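Local coordinates for protein aminotransferase (Streptomyces pactum, PDB 4ZM4) that belongs to the class-III aminotransferases, a family of enzymes that use pyridoxal phosphate, at residues H70-A75 / L325-S330; F257-A260 / E266-G269. The protein carries 1 engineered substitution. All coordinates share one frame; numbering follows the deposited sequence.

Interaction 1: H70-A75 / L325-S330; sequences HLFGYA and LGKIRS
K327 lies over one face of the F72 ring. It is the first residue of 325-330 to touch 70-75, which lies in the loop between strand 59-62 and helix 77-89. The contact sets this loop against the C-terminal turn of helix 315-329. CG of K327 stands anti to the backbone N (chi1 177°) and the rest of the chain is fully extended. This carries CE over the middle of the ring, 3.5 Å from the F72 centroid and almost on the ring normal, a CH-pi contact. NZ reaches past the centre toward the root of the ring, 3.6 Å from F72 CG. It remains over the face, 23° off the normal, which makes a cation-pi pair. The aromatic and lysine chains run past each other in opposite directions. NZ is also salt-bridged to D76 and E78, just after the segment 70-75, E78 in the first turn of helix 77-89. I328 follows and works at the edge of the same ring: its CG1 sits near the ring plane, 3.9 Å from F72 CZ. Its CD1 continues to L71, 4.0 Å from L71 CD2, and the two side chains cross at about a right angle. L334 of helix 334-355 also packs on both L71 and F72. S330 OG donates a hydrogen bond to K327 O, 2.6 Å away, which ties S330, just past the helix, back to its final turn. No hydrogen bond joins the two segments. The contact therefore rests on apolar packing and on one lysine that serves twice: its methylenes cover the ring, while its ammonium is shared between the pi face and two carboxylates.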
ATOM      1  N   HIS B  70       7.154  14.485   6.220  1.00 23.06           N
ATOM      2  CA  HIS B  70       6.762  15.682   6.949  1.00 21.27           C
ATOM      3  C   HIS B  70       7.736  16.810   6.756  1.00 20.72           C
ATOM      4  O   HIS B  70       8.567  17.109   7.610  1.00 22.58           O
ATOM      5  CB  HIS B  70       6.577  15.316   8.417  1.00 20.75           C
ATOM      6  CG  HIS B  70       5.558  14.241   8.620  1.00 19.95           C
ATOM      7  ND1 HIS B  70       5.894  12.945   8.990  1.00 19.56           N
ATOM      8  CD2 HIS B  70       4.221  14.248   8.448  1.00 19.07           C
ATOM      9  CE1 HIS B  70       4.802  12.206   9.034  1.00 19.02           C
ATOM     10  NE2 HIS B  70       3.774  12.971   8.723  1.00 20.35           N
ATOM     11  N   LEU B  71       7.596  17.474   5.633  1.00 22.39           N
ATOM     12  CA  LEU B  71       8.434  18.601   5.277  1.00 22.85           C
ATOM     13  C   LEU B  71       8.161  19.812   6.180  1.00 24.93           C
ATOM     14  O   LEU B  71       9.066  20.625   6.457  1.00 27.11           O
ATOM     15  CB  LEU B  71       8.182  18.949   3.830  1.00 22.80           C
ATOM     16  CG  LEU B  71       9.262  19.687   3.084  1.00 24.55           C
ATOM     17  CD1 LEU B  71      10.495  18.830   2.929  1.00 25.18           C
ATOM     18  CD2 LEU B  71       8.744  20.102   1.708  1.00 24.11           C
ATOM     19  N   PHE B  72       6.927  19.922   6.639  1.00 24.68           N
ATOM     20  CA  PHE B  72       6.490  21.021   7.492  1.00 25.57           C
ATOM     21  C   PHE B  72       6.220  20.583   8.936  1.00 25.41           C
ATOM     22  O   PHE B  72       5.616  21.316   9.706  1.00 27.57           O
ATOM     23  CB  PHE B  72       5.205  21.633   6.910  1.00 26.22           C
ATOM     24  CG  PHE B  72       5.340  22.092   5.482  1.00 28.82           C
ATOM     25  CD1 PHE B  72       6.104  23.226   5.171  1.00 29.05           C
ATOM     26  CD2 PHE B  72       4.716  21.401   4.441  1.00 28.39           C
ATOM     27  CE1 PHE B  72       6.231  23.655   3.861  1.00 27.66           C
ATOM     28  CE2 PHE B  72       4.848  21.837   3.126  1.00 28.21           C
ATOM     29  CZ  PHE B  72       5.603  22.960   2.833  1.00 26.16           C
ATOM     30  N   GLY B  73       6.600  19.371   9.298  1.00 24.56           N
ATOM     31  CA  GLY B  73       6.338  18.869  10.650  1.00 21.13           C
ATOM     32  C   GLY B  73       5.042  18.142  10.778  1.00 20.01           C
ATOM     33  O   GLY B  73       4.269  18.030   9.837  1.00 21.11           O
ATOM     34  N   TYR B  74       4.819  17.592  11.964  1.00 21.29           N
ATOM     35  CA  TYR B  74       3.663  16.785  12.258  1.00 21.72           C
ATOM     36  C   TYR B  74       2.422  17.656  12.423  1.00 23.59           C
ATOM     37  O   TYR B  74       2.537  18.840  12.764  1.00 24.32           O
ATOM     38  CB  TYR B  74       3.876  16.034  13.557  1.00 21.73           C
ATOM     39  CG  TYR B  74       4.926  14.943  13.543  1.00 23.13           C
ATOM     40  CD1 TYR B  74       4.931  13.961  12.570  1.00 21.63           C
ATOM     41  CD2 TYR B  74       5.861  14.839  14.584  1.00 22.46           C
ATOM     42  CE1 TYR B  74       5.887  12.965  12.585  1.00 21.23           C
ATOM     43  CE2 TYR B  74       6.804  13.827  14.602  1.00 22.65           C
ATOM     44  CZ  TYR B  74       6.808  12.894  13.602  1.00 22.05           C
ATOM     45  OH  TYR B  74       7.728  11.874  13.632  1.00 23.65           O
ATOM     46  N   ALA B  75       1.239  17.074  12.221  1.00 23.84           N
ATOM     47  CA  ALA B  75      -0.044  17.800  12.412  1.00 27.06           C
ATOM     48  C   ALA B  75      -0.128  19.126  11.649  1.00 28.89           C
ATOM     49  O   ALA B  75      -0.462  20.179  12.238  1.00 29.45           O
ATOM     50  CB  ALA B  75      -0.308  18.043  13.898  1.00 26.89           C
ATOM     51  N   LEU B 325       1.074  19.495  -2.330  1.00 18.92           N
ATOM     52  CA  LEU B 325       1.825  20.047  -3.456  1.00 18.00           C
ATOM     53  C   LEU B 325       1.369  21.492  -3.758  1.00 18.73           C
ATOM     54  O   LEU B 325       2.182  22.309  -4.179  1.00 19.32           O
ATOM     55  CB  LEU B 325       1.720  19.156  -4.683  1.00 17.00           C
ATOM     56  CG  LEU B 325       2.318  17.748  -4.604  1.00 15.62           C
ATOM     57  CD1 LEU B 325       2.331  17.057  -5.957  1.00 14.61           C
ATOM     58  CD2 LEU B 325       3.724  17.785  -4.034  1.00 15.24           C
ATOM     59  N   GLY B 326       0.090  21.798  -3.520  1.00 18.18           N
ATOM     60  CA  GLY B 326      -0.407  23.167  -3.587  1.00 18.39           C
ATOM     61  C   GLY B 326       0.293  24.083  -2.622  1.00 19.34           C
ATOM     62  O   GLY B 326       0.787  25.152  -3.009  1.00 20.60           O
ATOM     63  N   LYS B 327       0.418  23.636  -1.380  1.00 19.56           N
ATOM     64  CA  LYS B 327       1.195  24.380  -0.375  1.00 20.85           C
ATOM     65  C   LYS B 327       2.660  24.613  -0.770  1.00 22.16           C
ATOM     66  O   LYS B 327       3.153  25.748  -0.673  1.00 23.90           O
ATOM     67  CB  LYS B 327       1.168  23.671   0.972  1.00 20.37           C
ATOM     68  CG  LYS B 327       2.008  24.330   2.037  1.00 21.39           C
ATOM     69  CD  LYS B 327       1.638  23.839   3.421  1.00 22.96           C
ATOM     70  CE  LYS B 327       2.559  24.424   4.464  1.00 23.21           C
ATOM     71  NZ  LYS B 327       2.218  23.860   5.800  1.00 23.99           N
ATOM     72  N   ILE B 328       3.345  23.552  -1.197  1.00 22.31           N
ATOM     73  CA  ILE B 328       4.763  23.660  -1.611  1.00 22.80           C
ATOM     74  C   ILE B 328       4.948  24.648  -2.793  1.00 22.43           C
ATOM     75  O   ILE B 328       5.875  25.468  -2.823  1.00 19.45           O
ATOM     76  CB  ILE B 328       5.326  22.289  -2.013  1.00 23.94           C
ATOM     77  CG1 ILE B 328       5.497  21.408  -0.776  1.00 25.20           C
ATOM     78  CG2 ILE B 328       6.655  22.434  -2.762  1.00 24.32           C
ATOM     79  CD1 ILE B 328       5.833  19.961  -1.096  1.00 25.24           C
ATOM     80  N   ARG B 329       4.040  24.546  -3.751  1.00 23.95           N
ATOM     81  CA  ARG B 329       4.050  25.410  -4.929  1.00 25.20           C
ATOM     82  C   ARG B 329       3.898  26.879  -4.547  1.00 23.87           C
ATOM     83  O   ARG B 329       4.519  27.742  -5.163  1.00 23.56           O
ATOM     84  CB  ARG B 329       2.925  24.993  -5.856  1.00 25.95           C
ATOM     85  CG  ARG B 329       2.819  25.756  -7.174  1.00 28.53           C
ATOM     86  CD  ARG B 329       1.367  25.493  -7.582  1.00 29.33           C
ATOM     87  NE  ARG B 329       0.858  25.472  -8.920  1.00 33.93           N
ATOM     88  CZ  ARG B 329      -0.443  25.385  -9.210  1.00 33.78           C
ATOM     89  NH1 ARG B 329      -1.358  25.409  -8.253  1.00 30.41           N
ATOM     90  NH2 ARG B 329      -0.840  25.336 -10.495  1.00 38.16           N
ATOM     91  N   SER B 330       3.109  27.150  -3.512  1.00 23.18           N
ATOM     92  CA  SER B 330       2.837  28.520  -3.092  1.00 23.36           C
ATOM     93  C   SER B 330       3.990  29.146  -2.320  1.00 24.02           C
ATOM     94  O   SER B 330       3.938  30.306  -1.967  1.00 24.99           O
ATOM     95  CB  SER B 330       1.552  28.557  -2.252  1.00 23.19           C
ATOM     96  OG  SER B 330       1.748  27.947  -0.990  1.00 24.50           O
TER

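Interaction 2: F257-A260 / E266-G269; sequences FRVA and ERYG
R267 sets its CD methylene across the V259 side chain, 4.0 Å from V259 CB, and the two side chains meet at about a right angle. CG stands anti to the backbone N (chi1 -177°), and the chain stays extended as far as NE. The guanidinium is thereby carried to the carbonyl of V259. NH1 donates to V259 O at 2.7 Å, with an N-H...O angle of 149°. The oxygen lies at the guanidinium edge, only 1° out of its plane. The donor in turn sits in the carbonyl plane, so the N-H meets a lone pair of the oxygen. V365 of strand 360-365 touches both V259 and R267 side chains.

One residue on, A260 turns its methyl group to the helix end. A260 CB is 4.1 Å from R267 CB and 3.8 Å from E266 OE2. That carboxylate oxygen also takes a weak hydrogen bond from G262 N, in the short connection between the segments. Beyond R267, the helix 263-267 ends in a Schellman motif at G269, which has positive phi. The Y268 ring has R267 CG over its centre.

The contact closes a short loop onto the helix that follows it. The CD methylene of R267 packs on V259, and its CB on the A260 methyl. The one charged donor falls on a main-chain oxygen, so this bond depends on the course of the loop rather than on the side chain of V259.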
ATOM      1  N   PHE B 257      10.343  16.174  -4.029  1.00 20.00           N
ATOM      2  CA  PHE B 257       9.864  17.316  -3.235  1.00 19.60           C
ATOM      3  C   PHE B 257      10.609  17.505  -1.941  1.00 20.92           C
ATOM      4  O   PHE B 257      10.111  18.180  -1.029  1.00 25.48           O
ATOM      5  CB  PHE B 257       8.376  17.217  -2.930  1.00 18.85           C
ATOM      6  CG  PHE B 257       7.557  16.715  -4.079  1.00 19.50           C
ATOM      7  CD1 PHE B 257       7.239  17.542  -5.143  1.00 19.14           C
ATOM      8  CD2 PHE B 257       7.124  15.401  -4.105  1.00 19.40           C
ATOM      9  CE1 PHE B 257       6.506  17.057  -6.201  1.00 19.61           C
ATOM     10  CE2 PHE B 257       6.369  14.926  -5.158  1.00 19.64           C
ATOM     11  CZ  PHE B 257       6.060  15.752  -6.201  1.00 19.55           C
ATOM     12  N   ARG B 258      11.836  17.008  -1.862  1.00 22.79           N
ATOM     13  CA  ARG B 258      12.637  17.111  -0.626  1.00 22.41           C
ATOM     14  C   ARG B 258      13.978  17.823  -0.881  1.00 21.64           C
ATOM     15  O   ARG B 258      14.287  18.817  -0.220  1.00 22.44           O
ATOM     16  CB  ARG B 258      12.838  15.693  -0.071  1.00 22.17           C
ATOM     17  CG  ARG B 258      13.986  15.476   0.888  1.00 21.20           C
ATOM     18  CD  ARG B 258      13.760  16.095   2.239  1.00 22.46           C
ATOM     19  NE  ARG B 258      12.667  15.476   3.000  1.00 21.36           N
ATOM     20  CZ  ARG B 258      12.335  15.836   4.240  1.00 22.36           C
ATOM     21  NH1 ARG B 258      13.044  16.765   4.891  1.00 22.98           N
ATOM     22  NH2 ARG B 258      11.310  15.260   4.860  1.00 21.34           N
ATOM     23  N   VAL B 259      14.772  17.285  -1.807  1.00 21.32           N
ATOM     24  CA  VAL B 259      16.107  17.845  -2.113  1.00 23.57           C
ATOM     25  C   VAL B 259      15.997  19.065  -3.023  1.00 23.28           C
ATOM     26  O   VAL B 259      16.932  19.842  -3.118  1.00 26.14           O
ATOM     27  CB  VAL B 259      17.075  16.818  -2.745  1.00 22.20           C
ATOM     28  CG1 VAL B 259      17.284  15.658  -1.800  1.00 21.89           C
ATOM     29  CG2 VAL B 259      16.533  16.307  -4.071  1.00 22.85           C
ATOM     30  N   ALA B 260      14.823  19.243  -3.608  1.00 22.50           N
ATOM     31  CA  ALA B 260      14.456  20.396  -4.438  1.00 22.05           C
ATOM     32  C   ALA B 260      12.977  20.230  -4.738  1.00 22.74           C
ATOM     33  O   ALA B 260      12.386  19.180  -4.459  1.00 21.26           O
ATOM     34  CB  ALA B 260      15.244  20.394  -5.728  1.00 21.91           C
ATOM     35  N   GLU B 266      15.692  17.515 -10.824  1.00 22.21           N
ATOM     36  CA  GLU B 266      15.869  18.928 -11.037  1.00 23.92           C
ATOM     37  C   GLU B 266      17.199  19.334 -10.472  1.00 25.16           C
ATOM     38  O   GLU B 266      17.969  20.045 -11.119  1.00 26.84           O
ATOM     39  CB  GLU B 266      14.750  19.704 -10.316  1.00 24.91           C
ATOM     40  CG  GLU B 266      14.723  21.205 -10.501  1.00 26.99           C
ATOM     41  CD  GLU B 266      13.496  21.831  -9.854  1.00 30.11           C
ATOM     42  OE1 GLU B 266      12.445  21.988 -10.540  1.00 32.41           O
ATOM     43  OE2 GLU B 266      13.556  22.163  -8.654  1.00 29.58           O
ATOM     44  N   ARG B 267      17.466  18.918  -9.244  1.00 24.91           N
ATOM     45  CA  ARG B 267      18.672  19.347  -8.557  1.00 24.90           C
ATOM     46  C   ARG B 267      19.913  18.986  -9.364  1.00 25.18           C
ATOM     47  O   ARG B 267      20.831  19.791  -9.435  1.00 25.73           O
ATOM     48  CB  ARG B 267      18.747  18.720  -7.179  1.00 25.04           C
ATOM     49  CG  ARG B 267      19.938  19.155  -6.366  1.00 24.61           C
ATOM     50  CD  ARG B 267      19.808  18.649  -4.942  1.00 25.67           C
ATOM     51  NE  ARG B 267      20.884  19.161  -4.099  1.00 24.61           N
ATOM     52  CZ  ARG B 267      20.724  19.888  -2.992  1.00 24.85           C
ATOM     53  NH1 ARG B 267      19.526  20.214  -2.526  1.00 24.16           N
ATOM     54  NH2 ARG B 267      21.795  20.291  -2.323  1.00 25.57           N
ATOM     55  N   TYR B 268      19.934  17.798  -9.983  1.00 24.37           N
ATOM     56  CA  TYR B 268      21.122  17.343 -10.679  1.00 24.14           C
ATOM     57  C   TYR B 268      21.004  17.430 -12.200  1.00 24.51           C
ATOM     58  O   TYR B 268      21.935  17.056 -12.910  1.00 23.88           O
ATOM     59  CB  TYR B 268      21.499  15.928 -10.234  1.00 24.43           C
ATOM     60  CG  TYR B 268      21.806  15.804  -8.746  1.00 24.81           C
ATOM     61  CD1 TYR B 268      23.016  16.260  -8.232  1.00 25.14           C
ATOM     62  CD2 TYR B 268      20.887  15.223  -7.858  1.00 24.60           C
ATOM     63  CE1 TYR B 268      23.307  16.153  -6.880  1.00 25.63           C
ATOM     64  CE2 TYR B 268      21.174  15.101  -6.498  1.00 25.78           C
ATOM     65  CZ  TYR B 268      22.380  15.595  -6.009  1.00 25.03           C
ATOM     66  OH  TYR B 268      22.700  15.509  -4.670  1.00 26.97           O
ATOM     67  N   GLY B 269      19.879  17.932 -12.693  1.00 26.17           N
ATOM     68  CA  GLY B 269      19.679  18.138 -14.123  1.00 27.50           C
ATOM     69  C   GLY B 269      19.747  16.884 -14.989  1.00 27.29           C
ATOM     70  O   GLY B 269      20.298  16.910 -16.089  1.00 27.34           O
TER

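How the interactions relate
Interactions 1 and 2 have centres about 16 Å apart and meet through direct packing. The residues at the joint are F257 and R258. L325 CD2 lies 3.6 Å from F257 CE1, and L71 CD2 lies 3.6 Å from F257 O. L71 CD1 also packs against R258 CZ at 3.8 Å. I328 CD1 comes to 4.2 Å from F257 CB. In sequence, both segments of interaction 2 fall between those of interaction 1. R258 NH2 hydrogen-bonds to G68 O, shortly before 70-75. The V259 side chain is about 11 Å from the bound P3B ligand, so it does not touch it.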